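Local coordinates for periplasmic binding protein (Veillonella parvula, PDB 4LJS) that probably captures a ligand such as an iron-siderophore complex outside the cell membrane and hands it to an ABC transporter, at residues A[23-28]-A[35-40]; A[46-51]-A[69-74]; A[65-70]-A[88-93]; A[205-210]-A[235-240]; A[286-291]-A[303-308]. All coordinates share one frame; numbering follows the deposited sequence.

Overall arrangement
The contacts are spread along an elongated two-lobed chain. Contacts 2 and 3 belong to the first lobe, share Ala69 and Gly70 and use both flanks of strand 67-71; contacts 4 and 5 lie across the chain's centre in the second lobe, reach one mixed sheet and touch through Tyr210 and Leu289. Contact 1, a hairpin, is the partly exposed one, with hydroxyls and carboxylates on one face. The other four are buried. Contacts 1 and 2 are laced by backbone bonds, contact 3 mixes a few such bonds with a salt bridge at its exposed end, contact 4 keeps one backbone bond, and contact 5 has no hydrogen bond across its segments and rests on apolar side chains.

Contact 1: residues A[23-28]-A[35-40]; sequences PVTIES and PFESTY
Val24 and Tyr40 face each other in a two-stranded antiparallel beta hairpin, each giving its N-H to the other's carbonyl. Hydrogen-bonded pairs recur at Ile26 with Ser38 and at Ser28 with Phe36, making six backbone bonds; that from Ile26 N to Ser38 O is 2.8 Å long and nearly straight at 172°. On the face of the non-hydrogen-bonded pairs, Thr25 OG1 and Thr39 OG1 share a hydrogen bond of 3.2 Å. Beside it Thr25 CG2 lies against Glu37 CG at 3.5 Å.

The other face mixes apolar groups with two serines and packs on strand 135-138 and helix 151-164, with Ser28 OG hydrogen-bonded to Ile138 N. Ile26 CG1 slants onto Tyr40 CE1 at 3.9 Å, and Val24 O sits in plane at that ring's edge. Phe36 holds CG between its own N and carbonyl carbon (chi1 69°), which brings CE1 within 3.6 Å of Ser28 CB. With an alanine at Phe36, Ser28 CB and nearby Pro126 would probably lose their aromatic neighbour and a gap would open at this end of the hairpin.

One water stitches the strands: it donates to Ile26 O (2.8 Å) and Phe36 O, and accepts from Ser38 OG at 2.7 Å.

Contact 2: residues A[46-51]-A[69-74]; sequences RVVAMW and AGMGIP
Met50 and Met71, both selenomethionines, cross at a slant and meet through their methyl groups, CE to CE, at 3.5 Å. Met50 bends at both chi2 and chi3, while Met71 runs extended and then turns at chi3 (-90°), which also lays its CE against Val48 CG1 at 3.7 Å. Ala69 CB adds a looser apolar touch to Val48 CG2.

Trp51 leaves the strand with its CB directed away from Gly72, yet the indole comes back, CZ3 lying 3.5 Å from Gly72 CA. A CB on Gly72 would fall on Trp51 CE3, and at Gly72's backbone angles (phi 114°, psi -5°) it would also jam against the preceding carbonyl oxygen. Trp51's own neighbour, Met50 CG, covers one face of the indole near its rim.

Four backbone bonds run in parallel register beneath these groups, from Ala69 N to Val47 O at one end to Trp51 N to Met71 O, 2.9 Å, at the other.

Trp51 also meets the ring of Trp114, and a glycerol lies about 6 Å from its side chain. The strands belong to a beta-alpha-beta unit: Trp51 is the N-cap of the connecting helix 52-60, helix 100-106 covers Val48 and Ala69, and strand 47-50 lies between 67-71 and 110-113.

Contact 3: residues A[65-70]-A[88-93]; sequences DRIVAG and DKIPYK
Tyr92 turns the edge of its ring to the backbone of Val68: Val68 O lies in the ring plane, 3.5 Å from CD2. Alongside that edge runs Val68 CG1, which touches the same Tyr92 CD2 at 3.8 Å, the two side chains pointing the same way. Tyr97 meets the tyrosine ring edge-to-face, and Met105 and Met106 of helix 100-106 also pack on it. The puckered ring of Pro91 also rests against Val68 O through CB, CG and CD. Carbon atoms of Pro91 and Tyr92 thus crowd this oxygen, and its polar partner here is Tyr92 N, 3.1 Å away in the carbonyl plane.

Another backbone bond, Gly70 N to Tyr92 O at 2.8 Å, lies almost along the carbonyl direction (178°). Together the two make a single bridge on strand 67-71, the outermost strand of the parallel sheet, so the loop after helix 84-89 closes over the side that strand 47-50 does not occupy.

Under the loop Ile90 points CG2 opposite its own N, onto Gly70 N at 3.4 Å. A CB on Gly70 would be tight against Ile90 CD1. Ile67 CG2 meets Ile90 CG2 at 3.9 Å, and both isoleucines continue onto helix 52-60.

At the exposed end Lys89 NZ and Asp65 OD1 form a salt bridge, modelled at a doubtfully short 2.4 Å. Lys93 curls back over its own segment and, while engaged in a cation-pi contact with Tyr87, donates from NZ to a lone pair of Ile90 O at 2.6 Å and more weakly to Asp88 O.

Contact 4: residues A[205-210]-A[235-240]; sequences KHFRLY and ISMEDV
Phe207 holds CG opposite its carbonyl carbon (chi1 -64°), and Met237 starts out opposite its backbone N before bending at chi3 (-49°); the two turns bring Met237 CE to the far corner of the ring, 3.9 Å from Phe207 CZ. The two side chains cross at a slant. Ile235 keeps CG1 opposite its N, which puts CG2 between N and the carbonyl carbon and presses it on Phe207 CB at 3.8 Å. The same CB lies 3.4 Å from Ile235 O, and Val240 CG2 comes to Phe207 CD2 at 4.2 Å.

A single backbone bond crosses, Ile235 N to Phe207 O, 3.0 Å and close to straight. It ties strand 206-209, the antiparallel partner of 196-203 in the mixed sheet of the second lobe, to the chain just ahead of helix 237-243. Ser236 is the N-cap of that helix, its OG accepting from Asp239 N at 2.8 Å. Ile200 and Val202 of strand 196-203 also pack on the phenylalanine.

A serine in place of Phe207 is likely to keep the backbone bond but strand the methyls of Met237 and Val240 without their aromatic partner. Farther along the strand, Leu209 CB rests on Ile235 CG2 at 4.3 Å.

Contact 5: residues A[286-291]-A[303-308]; sequences FLPLLA and IDIVSH
Ile305 points from its helix straight at the strand, and each step of its side chain but one finds a partner there. CB lies 4.0 Å from Leu287 CD1. The CG2 branch, directed opposite the backbone N, touches both that methyl and the main chain: it is 3.9 Å from Leu287 CD1 and 3.6 Å from Phe286 O. CG1 serves as the spacer, and with chi2 at 177° it carries CD1 on in an extended line. At its end CD1 butts against Pro288 CD at 3.6 Å and also lies near Phe286 O.

Leu287 spreads its two methyls over two residues of the helix, for while CD1 takes Ile305, CD2 rests on Val306 CG2 at 3.9 Å. Leu287 and Val306 both continue onto Phe249 of the neighbouring strand 247-252.

This is helix-on-sheet packing of an alpha/beta lobe. The axes of strand 286-288 and helix 303-308 approach to 9.1 Å and run nearly antiparallel, at 156°. Phe286 turns the other way, to helix 260-268, so the strand is covered from both sides; Ile303 and Ser307 look toward the long helix 168-188.

Ser307 and His308 make polar bonds within the helix: Ser307 OG and Ser307 N reach Ile303 O from opposite faces of its plane, and His308 ND1 donates to Ser307 OG at 3.1 Å. Just before the helix segment, Ser302 OG bonds to Ala291 O. No hydrogen bond crosses between the two segments themselves, so methyls and a proline ring make this part of the interface, consistent with a fit by shape.

Contact 1: residues A[23-28]-A[35-40]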
# COMPACT_ATOMS: atom_id res chain seq x y z
N PRO A 23 -4.40 -23.36 -16.67
CA PRO A 23 -3.30 -22.76 -15.92
C PRO A 23 -3.32 -21.24 -15.98
O PRO A 23 -3.75 -20.65 -16.97
CB PRO A 23 -2.06 -23.30 -16.64
CG PRO A 23 -2.51 -24.57 -17.28
CD PRO A 23 -3.93 -24.32 -17.69
N VAL A 24 -2.84 -20.60 -14.92
CA VAL A 24 -2.79 -19.15 -14.84
C VAL A 24 -1.39 -18.65 -15.15
O VAL A 24 -0.42 -19.03 -14.50
CB VAL A 24 -3.23 -18.65 -13.45
CG1 VAL A 24 -2.82 -17.20 -13.24
CG2 VAL A 24 -4.73 -18.82 -13.27
N THR A 25 -1.29 -17.79 -16.16
CA THR A 25 -0.02 -17.18 -16.52
C THR A 25 -0.00 -15.73 -16.04
O THR A 25 -0.89 -14.95 -16.35
CB THR A 25 0.20 -17.25 -18.04
OG1 THR A 25 0.63 -18.57 -18.39
CG2 THR A 25 1.26 -16.26 -18.47
N ILE A 26 1.01 -15.38 -15.26
CA ILE A 26 1.12 -14.06 -14.67
C ILE A 26 2.40 -13.37 -15.13
O ILE A 26 3.45 -14.00 -15.20
CB ILE A 26 1.13 -14.14 -13.12
CG1 ILE A 26 -0.24 -14.60 -12.59
CG2 ILE A 26 1.52 -12.79 -12.50
CD1 ILE A 26 -1.39 -13.68 -12.97
N GLU A 27 2.29 -12.08 -15.46
CA GLU A 27 3.46 -11.27 -15.74
C GLU A 27 3.85 -10.38 -14.55
O GLU A 27 3.02 -9.65 -14.00
CB GLU A 27 3.24 -10.40 -16.97
CG GLU A 27 4.35 -9.38 -17.20
CD GLU A 27 4.09 -8.48 -18.39
OE1 GLU A 27 3.46 -7.42 -18.20
OE2 GLU A 27 4.52 -8.84 -19.50
N SER A 28 5.12 -10.45 -14.16
CA SER A 28 5.66 -9.60 -13.10
C SER A 28 6.98 -9.04 -13.62
O SER A 28 7.34 -9.28 -14.78
CB SER A 28 5.86 -10.41 -11.82
OG SER A 28 6.04 -9.57 -10.68
N PRO A 35 10.35 -7.83 -17.64
CA PRO A 35 9.29 -8.75 -17.23
C PRO A 35 9.75 -10.20 -17.18
O PRO A 35 10.68 -10.60 -17.88
CB PRO A 35 8.24 -8.59 -18.33
CG PRO A 35 9.07 -8.28 -19.56
CD PRO A 35 10.26 -7.48 -19.08
N PHE A 36 9.09 -10.98 -16.33
CA PHE A 36 9.25 -12.42 -16.37
C PHE A 36 7.87 -13.04 -16.23
O PHE A 36 6.96 -12.42 -15.68
CB PHE A 36 10.21 -12.93 -15.29
CG PHE A 36 9.68 -12.79 -13.88
CD1 PHE A 36 9.73 -11.57 -13.22
CD2 PHE A 36 9.15 -13.89 -13.22
CE1 PHE A 36 9.26 -11.45 -11.91
CE2 PHE A 36 8.68 -13.78 -11.91
CZ PHE A 36 8.73 -12.56 -11.26
N GLU A 37 7.72 -14.24 -16.75
CA GLU A 37 6.43 -14.89 -16.78
C GLU A 37 6.45 -16.09 -15.86
O GLU A 37 7.45 -16.80 -15.79
CB GLU A 37 6.11 -15.31 -18.21
CG GLU A 37 4.65 -15.28 -18.54
CD GLU A 37 4.40 -15.41 -20.03
OE1 GLU A 37 4.80 -16.44 -20.62
OE2 GLU A 37 3.82 -14.46 -20.61
N SER A 38 5.34 -16.31 -15.17
CA SER A 38 5.18 -17.44 -14.27
C SER A 38 3.86 -18.13 -14.54
O SER A 38 2.84 -17.47 -14.75
CB SER A 38 5.24 -16.98 -12.82
OG SER A 38 6.43 -16.25 -12.59
N THR A 39 3.88 -19.46 -14.53
CA THR A 39 2.67 -20.23 -14.75
C THR A 39 2.28 -21.02 -13.51
O THR A 39 3.10 -21.71 -12.91
CB THR A 39 2.82 -21.18 -15.95
OG1 THR A 39 2.95 -20.42 -17.15
CG2 THR A 39 1.60 -22.08 -16.07
N TYR A 40 1.02 -20.89 -13.12
CA TYR A 40 0.50 -21.55 -11.93
C TYR A 40 -0.52 -22.61 -12.31
O TYR A 40 -1.53 -22.30 -12.93
CB TYR A 40 -0.16 -20.52 -11.02
CG TYR A 40 0.77 -19.44 -10.52
CD1 TYR A 40 1.10 -18.35 -11.33
CD2 TYR A 40 1.32 -19.50 -9.25
CE1 TYR A 40 1.95 -17.35 -10.87
CE2 TYR A 40 2.17 -18.52 -8.78
CZ TYR A 40 2.49 -17.45 -9.59
OH TYR A 40 3.34 -16.48 -9.12
O HOH W 1 5.36 -13.81 -13.23

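Contact 2: residues A[46-51]-A[69-74]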
# COMPACT_ATOMS: atom_id res chain seq x y z
N ARG A 46 1.85 -22.85 0.31
CA ARG A 46 2.82 -22.40 1.31
C ARG A 46 3.46 -21.09 0.86
O ARG A 46 4.44 -21.09 0.11
CB ARG A 46 3.89 -23.47 1.53
CG ARG A 46 3.36 -24.76 2.12
CD ARG A 46 4.47 -25.77 2.39
NE ARG A 46 5.43 -25.25 3.35
CZ ARG A 46 5.27 -25.28 4.67
NH1 ARG A 46 6.20 -24.78 5.47
NH2 ARG A 46 4.17 -25.82 5.20
N VAL A 47 2.90 -19.98 1.32
CA VAL A 47 3.30 -18.67 0.83
C VAL A 47 4.20 -17.96 1.84
O VAL A 47 3.92 -17.94 3.04
CB VAL A 47 2.06 -17.81 0.54
CG1 VAL A 47 2.47 -16.43 -0.01
CG2 VAL A 47 1.13 -18.54 -0.40
N VAL A 48 5.31 -17.42 1.34
CA VAL A 48 6.12 -16.50 2.12
C VAL A 48 5.79 -15.10 1.59
O VAL A 48 5.94 -14.82 0.40
CB VAL A 48 7.62 -16.82 2.00
CG1 VAL A 48 8.47 -15.71 2.61
CG2 VAL A 48 7.93 -18.16 2.68
N ALA A 49 5.30 -14.25 2.48
CA ALA A 49 4.79 -12.94 2.09
C ALA A 49 5.57 -11.85 2.81
O ALA A 49 5.58 -11.78 4.05
CB ALA A 49 3.30 -12.84 2.38
N MSE A 50 6.23 -11.00 2.03
CA MSE A 50 7.03 -9.92 2.60
C MSE A 50 6.31 -8.58 2.48
O MSE A 50 5.85 -8.21 1.41
CB MSE A 50 8.41 -9.85 1.91
CG MSE A 50 9.49 -9.15 2.71
SE MSE A 50 10.31 -10.24 4.12
CE MSE A 50 9.75 -11.92 3.40
N TRP A 51 6.22 -7.88 3.61
CA TRP A 51 5.64 -6.53 3.71
C TRP A 51 4.12 -6.51 3.67
O TRP A 51 3.48 -7.43 3.15
CB TRP A 51 6.27 -5.55 2.71
CG TRP A 51 7.76 -5.73 2.61
CD1 TRP A 51 8.48 -6.01 1.48
CD2 TRP A 51 8.71 -5.70 3.69
NE1 TRP A 51 9.81 -6.12 1.78
CE2 TRP A 51 9.98 -5.94 3.13
CE3 TRP A 51 8.60 -5.47 5.07
CZ2 TRP A 51 11.14 -5.97 3.91
CZ3 TRP A 51 9.76 -5.51 5.83
CH2 TRP A 51 11.01 -5.76 5.25
N ALA A 69 4.71 -17.60 6.17
CA ALA A 69 5.41 -16.46 6.75
C ALA A 69 4.85 -15.14 6.23
O ALA A 69 4.67 -14.96 5.02
CB ALA A 69 6.90 -16.56 6.49
N GLY A 70 4.55 -14.24 7.16
CA GLY A 70 4.05 -12.91 6.82
C GLY A 70 4.87 -11.93 7.62
O GLY A 70 4.54 -11.62 8.77
N MSE A 71 5.96 -11.46 7.03
CA MSE A 71 6.96 -10.72 7.79
C MSE A 71 6.99 -9.25 7.40
O MSE A 71 6.78 -8.90 6.24
CB MSE A 71 8.33 -11.36 7.60
CG MSE A 71 8.37 -12.83 8.01
SE MSE A 71 10.06 -13.75 7.62
CE MSE A 71 9.61 -14.36 5.84
N GLY A 72 7.25 -8.38 8.37
CA GLY A 72 7.43 -6.97 8.07
C GLY A 72 6.40 -6.00 8.62
O GLY A 72 6.55 -4.79 8.47
N ILE A 73 5.35 -6.51 9.26
CA ILE A 73 4.43 -5.63 9.98
C ILE A 73 4.82 -5.60 11.47
O ILE A 73 4.88 -6.64 12.12
CB ILE A 73 2.97 -6.09 9.83
CG1 ILE A 73 2.63 -6.33 8.36
CG2 ILE A 73 2.02 -5.05 10.43
CD1 ILE A 73 1.21 -6.81 8.14
N PRO A 74 5.08 -4.41 12.00
CA PRO A 74 5.59 -4.27 13.37
C PRO A 74 4.63 -4.74 14.45
O PRO A 74 5.09 -5.10 15.53
CB PRO A 74 5.81 -2.75 13.52
CG PRO A 74 5.87 -2.24 12.13
CD PRO A 74 4.98 -3.11 11.32

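Contact 3: residues A[65-70]-A[88-93]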
# COMPACT_ATOMS: atom_id res chain seq x y z
N ASP A 65 -4.88 -18.54 5.44
CA ASP A 65 -4.41 -19.84 5.92
C ASP A 65 -3.25 -20.37 5.11
O ASP A 65 -2.50 -21.21 5.59
CB ASP A 65 -5.54 -20.87 5.90
CG ASP A 65 -6.35 -20.85 7.16
OD1 ASP A 65 -5.82 -20.40 8.20
OD2 ASP A 65 -7.52 -21.29 7.13
N ARG A 66 -3.09 -19.90 3.88
CA ARG A 66 -2.02 -20.40 3.01
C ARG A 66 -0.68 -19.73 3.29
O ARG A 66 0.36 -20.18 2.81
CB ARG A 66 -2.42 -20.29 1.53
CG ARG A 66 -3.65 -21.14 1.21
CD ARG A 66 -4.08 -21.06 -0.24
NE ARG A 66 -5.23 -21.94 -0.49
CZ ARG A 66 -5.13 -23.16 -1.00
NH1 ARG A 66 -3.95 -23.65 -1.35
NH2 ARG A 66 -6.23 -23.89 -1.18
N ILE A 67 -0.70 -18.66 4.08
CA ILE A 67 0.52 -17.95 4.43
C ILE A 67 1.31 -18.66 5.54
O ILE A 67 0.82 -18.84 6.66
CB ILE A 67 0.22 -16.52 4.90
CG1 ILE A 67 -0.53 -15.74 3.82
CG2 ILE A 67 1.52 -15.82 5.30
CD1 ILE A 67 -0.93 -14.33 4.26
N VAL A 68 2.54 -19.06 5.22
CA VAL A 68 3.43 -19.65 6.22
C VAL A 68 4.20 -18.56 6.94
O VAL A 68 4.33 -18.58 8.17
CB VAL A 68 4.40 -20.67 5.59
CG1 VAL A 68 5.43 -21.13 6.62
CG2 VAL A 68 3.62 -21.86 5.06
N ALA A 69 4.71 -17.60 6.17
CA ALA A 69 5.41 -16.46 6.75
C ALA A 69 4.85 -15.14 6.23
O ALA A 69 4.67 -14.96 5.02
CB ALA A 69 6.90 -16.56 6.49
N GLY A 70 4.55 -14.24 7.16
CA GLY A 70 4.05 -12.91 6.82
C GLY A 70 4.87 -11.93 7.62
O GLY A 70 4.54 -11.62 8.77
N ASP A 88 -3.05 -13.02 13.06
CA ASP A 88 -2.54 -13.66 14.27
C ASP A 88 -2.17 -15.13 14.05
O ASP A 88 -1.30 -15.66 14.74
CB ASP A 88 -3.55 -13.56 15.43
CG ASP A 88 -3.80 -12.13 15.88
OD1 ASP A 88 -2.96 -11.24 15.59
OD2 ASP A 88 -4.83 -11.88 16.54
N LYS A 89 -2.83 -15.79 13.11
CA LYS A 89 -2.58 -17.22 12.89
C LYS A 89 -1.30 -17.51 12.10
O LYS A 89 -0.83 -18.64 12.08
CB LYS A 89 -3.76 -17.86 12.17
CG LYS A 89 -5.01 -18.05 13.02
CD LYS A 89 -6.06 -18.81 12.21
CE LYS A 89 -5.45 -20.05 11.56
NZ LYS A 89 -6.36 -20.70 10.57
N ILE A 90 -0.76 -16.50 11.44
CA ILE A 90 0.44 -16.70 10.63
C ILE A 90 1.60 -17.17 11.51
O ILE A 90 1.97 -16.49 12.46
CB ILE A 90 0.82 -15.42 9.87
CG1 ILE A 90 -0.30 -15.04 8.89
CG2 ILE A 90 2.14 -15.59 9.10
CD1 ILE A 90 -0.13 -13.65 8.30
N PRO A 91 2.14 -18.36 11.21
CA PRO A 91 3.23 -18.99 11.97
C PRO A 91 4.50 -18.12 12.11
O PRO A 91 4.98 -17.96 13.22
CB PRO A 91 3.53 -20.25 11.15
CG PRO A 91 2.24 -20.57 10.48
CD PRO A 91 1.63 -19.24 10.14
N TYR A 92 5.02 -17.58 11.02
CA TYR A 92 6.27 -16.81 11.09
C TYR A 92 6.03 -15.34 10.76
O TYR A 92 5.60 -15.02 9.66
CB TYR A 92 7.32 -17.36 10.11
CG TYR A 92 7.78 -18.78 10.37
CD1 TYR A 92 8.83 -19.04 11.25
CD2 TYR A 92 7.19 -19.86 9.72
CE1 TYR A 92 9.28 -20.36 11.48
CE2 TYR A 92 7.62 -21.17 9.95
CZ TYR A 92 8.67 -21.42 10.83
OH TYR A 92 9.09 -22.71 11.04
N LYS A 93 6.33 -14.46 11.71
CA LYS A 93 6.13 -13.02 11.52
C LYS A 93 7.42 -12.21 11.70
O LYS A 93 7.56 -11.13 11.14
CB LYS A 93 5.11 -12.48 12.52
CG LYS A 93 3.67 -12.91 12.33
CD LYS A 93 2.86 -12.50 13.56
CE LYS A 93 1.42 -12.97 13.49
NZ LYS A 93 1.28 -14.42 13.80

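Contact 4: residues A[205-210]-A[235-240]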
# COMPACT_ATOMS: atom_id res chain seq x y z
N LYS A 205 12.91 18.61 10.75
CA LYS A 205 12.36 19.94 10.53
C LYS A 205 12.07 20.17 9.05
O LYS A 205 12.00 21.32 8.60
CB LYS A 205 13.32 21.01 11.05
N HIS A 206 11.90 19.09 8.30
CA HIS A 206 11.71 19.21 6.86
C HIS A 206 10.43 18.57 6.34
O HIS A 206 9.91 17.62 6.93
CB HIS A 206 12.93 18.65 6.12
CG HIS A 206 14.19 19.41 6.40
ND1 HIS A 206 14.45 20.64 5.84
CD2 HIS A 206 15.25 19.12 7.19
CE1 HIS A 206 15.62 21.08 6.27
NE2 HIS A 206 16.13 20.17 7.09
N PHE A 207 9.92 19.11 5.24
CA PHE A 207 8.71 18.61 4.60
C PHE A 207 9.03 17.82 3.35
O PHE A 207 9.20 18.38 2.27
CB PHE A 207 7.77 19.76 4.23
CG PHE A 207 7.24 20.52 5.41
CD1 PHE A 207 7.21 19.94 6.67
CD2 PHE A 207 6.77 21.81 5.26
CE1 PHE A 207 6.73 20.64 7.76
CE2 PHE A 207 6.29 22.52 6.35
CZ PHE A 207 6.27 21.93 7.60
N ARG A 208 9.11 16.50 3.50
CA ARG A 208 9.32 15.61 2.38
C ARG A 208 8.09 15.68 1.48
O ARG A 208 6.97 15.46 1.94
CB ARG A 208 9.54 14.19 2.91
CG ARG A 208 9.79 13.11 1.87
CD ARG A 208 10.05 11.77 2.56
NE ARG A 208 11.39 11.70 3.15
CZ ARG A 208 11.82 10.69 3.92
NH1 ARG A 208 11.01 9.68 4.20
NH2 ARG A 208 13.05 10.69 4.40
N LEU A 209 8.29 16.01 0.20
CA LEU A 209 7.17 16.23 -0.72
C LEU A 209 6.76 14.98 -1.50
O LEU A 209 7.60 14.25 -2.01
CB LEU A 209 7.52 17.35 -1.71
CG LEU A 209 6.56 17.54 -2.89
CD1 LEU A 209 5.20 18.04 -2.43
CD2 LEU A 209 7.16 18.49 -3.91
N TYR A 210 5.45 14.75 -1.59
CA TYR A 210 4.91 13.68 -2.43
C TYR A 210 4.10 14.30 -3.57
O TYR A 210 3.00 14.78 -3.35
CB TYR A 210 4.02 12.74 -1.62
CG TYR A 210 4.75 11.83 -0.67
CD1 TYR A 210 5.53 12.34 0.36
CD2 TYR A 210 4.66 10.45 -0.80
CE1 TYR A 210 6.21 11.50 1.24
CE2 TYR A 210 5.32 9.60 0.07
CZ TYR A 210 6.09 10.13 1.09
OH TYR A 210 6.75 9.29 1.96
N ILE A 235 9.77 20.44 0.14
CA ILE A 235 9.10 21.71 -0.09
C ILE A 235 9.28 22.65 1.10
O ILE A 235 8.98 22.30 2.24
CB ILE A 235 7.60 21.55 -0.45
CG1 ILE A 235 6.98 22.91 -0.74
CG2 ILE A 235 6.84 20.83 0.66
CD1 ILE A 235 5.64 22.85 -1.46
N SER A 236 9.80 23.84 0.82
CA SER A 236 10.06 24.82 1.86
C SER A 236 8.75 25.30 2.47
O SER A 236 7.71 25.33 1.80
CB SER A 236 10.84 26.01 1.31
OG SER A 236 10.03 26.79 0.44
N MSE A 237 8.80 25.68 3.74
CA MSE A 237 7.67 26.30 4.42
C MSE A 237 7.24 27.55 3.64
O MSE A 237 6.05 27.89 3.60
CB MSE A 237 8.05 26.66 5.86
CG MSE A 237 6.95 27.35 6.65
SE MSE A 237 7.26 27.31 8.58
CE MSE A 237 7.65 25.41 8.77
N GLU A 238 8.21 28.19 3.01
CA GLU A 238 7.97 29.37 2.18
C GLU A 238 7.15 29.04 0.94
O GLU A 238 6.22 29.77 0.60
CB GLU A 238 9.31 29.98 1.77
CG GLU A 238 9.18 31.08 0.75
CD GLU A 238 10.45 31.85 0.58
OE1 GLU A 238 11.54 31.24 0.69
OE2 GLU A 238 10.38 33.08 0.36
N ASP A 239 7.52 27.96 0.26
CA ASP A 239 6.78 27.49 -0.91
C ASP A 239 5.38 27.00 -0.55
O ASP A 239 4.45 27.08 -1.35
CB ASP A 239 7.55 26.38 -1.63
CG ASP A 239 8.44 26.91 -2.74
OD1 ASP A 239 7.97 27.77 -3.51
OD2 ASP A 239 9.60 26.46 -2.83
N VAL A 240 5.23 26.49 0.67
CA VAL A 240 3.93 26.06 1.14
C VAL A 240 3.00 27.26 1.33
O VAL A 240 1.83 27.21 0.96
CB VAL A 240 4.03 25.23 2.44
CG1 VAL A 240 2.65 24.89 2.96
CG2 VAL A 240 4.83 23.96 2.19

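Contact 5: residues A[286-291]-A[303-308]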
# COMPACT_ATOMS: atom_id res chain seq x y z
N PHE A 286 -3.80 13.21 9.11
CA PHE A 286 -2.83 12.13 9.02
C PHE A 286 -3.18 11.18 7.88
O PHE A 286 -4.35 10.88 7.65
CB PHE A 286 -2.80 11.34 10.34
CG PHE A 286 -2.02 12.01 11.43
CD1 PHE A 286 -0.73 12.46 11.21
CD2 PHE A 286 -2.59 12.21 12.69
CE1 PHE A 286 -0.00 13.07 12.23
CE2 PHE A 286 -1.88 12.82 13.71
CZ PHE A 286 -0.58 13.26 13.48
N LEU A 287 -2.16 10.72 7.16
CA LEU A 287 -2.34 9.76 6.09
C LEU A 287 -1.25 8.69 6.21
O LEU A 287 -0.07 8.97 5.99
CB LEU A 287 -2.29 10.46 4.73
CG LEU A 287 -2.45 9.64 3.44
CD1 LEU A 287 -3.75 8.85 3.42
CD2 LEU A 287 -2.36 10.55 2.21
N PRO A 288 -1.63 7.47 6.60
CA PRO A 288 -0.62 6.42 6.82
C PRO A 288 0.11 6.05 5.53
O PRO A 288 -0.52 5.83 4.49
CB PRO A 288 -1.43 5.24 7.36
CG PRO A 288 -2.86 5.53 7.00
CD PRO A 288 -2.99 7.02 6.96
N LEU A 289 1.44 6.01 5.62
CA LEU A 289 2.30 5.61 4.52
C LEU A 289 1.90 4.24 3.99
O LEU A 289 1.88 4.01 2.77
CB LEU A 289 3.77 5.61 4.97
CG LEU A 289 4.84 5.38 3.90
CD1 LEU A 289 4.73 6.41 2.78
CD2 LEU A 289 6.24 5.42 4.52
N LEU A 290 1.55 3.33 4.90
CA LEU A 290 1.17 1.97 4.50
C LEU A 290 -0.07 1.94 3.60
O LEU A 290 -0.39 0.92 3.00
CB LEU A 290 0.98 1.06 5.74
CG LEU A 290 -0.12 1.35 6.78
CD1 LEU A 290 -1.50 0.93 6.29
CD2 LEU A 290 0.18 0.67 8.13
N ALA A 291 -0.77 3.07 3.50
CA ALA A 291 -1.95 3.17 2.65
C ALA A 291 -1.66 3.88 1.34
O ALA A 291 -2.51 3.89 0.45
CB ALA A 291 -3.08 3.88 3.38
N ILE A 303 -7.86 6.08 -0.02
CA ILE A 303 -9.00 6.62 -0.78
C ILE A 303 -9.99 7.32 0.16
O ILE A 303 -10.41 8.44 -0.09
CB ILE A 303 -9.75 5.52 -1.55
CG1 ILE A 303 -8.94 5.05 -2.76
CG2 ILE A 303 -11.10 6.03 -2.04
CD1 ILE A 303 -9.50 3.79 -3.40
N ASP A 304 -10.34 6.64 1.25
CA ASP A 304 -11.26 7.20 2.24
C ASP A 304 -10.74 8.46 2.92
O ASP A 304 -11.46 9.45 3.05
CB ASP A 304 -11.62 6.15 3.29
CG ASP A 304 -12.57 5.09 2.75
OD1 ASP A 304 -13.11 5.28 1.65
OD2 ASP A 304 -12.77 4.06 3.44
N ILE A 305 -9.48 8.43 3.36
CA ILE A 305 -8.90 9.59 4.03
C ILE A 305 -8.78 10.78 3.08
O ILE A 305 -9.15 11.90 3.42
CB ILE A 305 -7.53 9.26 4.64
CG1 ILE A 305 -7.71 8.24 5.78
CG2 ILE A 305 -6.83 10.53 5.13
CD1 ILE A 305 -6.43 7.77 6.42
N VAL A 306 -8.29 10.53 1.87
CA VAL A 306 -8.10 11.61 0.92
C VAL A 306 -9.44 12.18 0.41
O VAL A 306 -9.62 13.40 0.38
CB VAL A 306 -7.18 11.19 -0.23
CG1 VAL A 306 -7.07 12.31 -1.24
CG2 VAL A 306 -5.80 10.83 0.32
N SER A 307 -10.38 11.32 0.05
CA SER A 307 -11.68 11.80 -0.43
C SER A 307 -12.42 12.55 0.68
O SER A 307 -13.02 13.59 0.43
CB SER A 307 -12.54 10.65 -0.96
OG SER A 307 -12.99 9.83 0.11
N HIS A 308 -12.35 12.04 1.91
CA HIS A 308 -13.03 12.68 3.03
C HIS A 308 -12.37 14.01 3.40
O HIS A 308 -13.07 14.96 3.73
CB HIS A 308 -13.10 11.74 4.24
CG HIS A 308 -14.12 10.65 4.10
ND1 HIS A 308 -14.28 9.93 2.93
CD2 HIS A 308 -15.01 10.14 4.98
CE1 HIS A 308 -15.24 9.03 3.09
NE2 HIS A 308 -15.70 9.14 4.32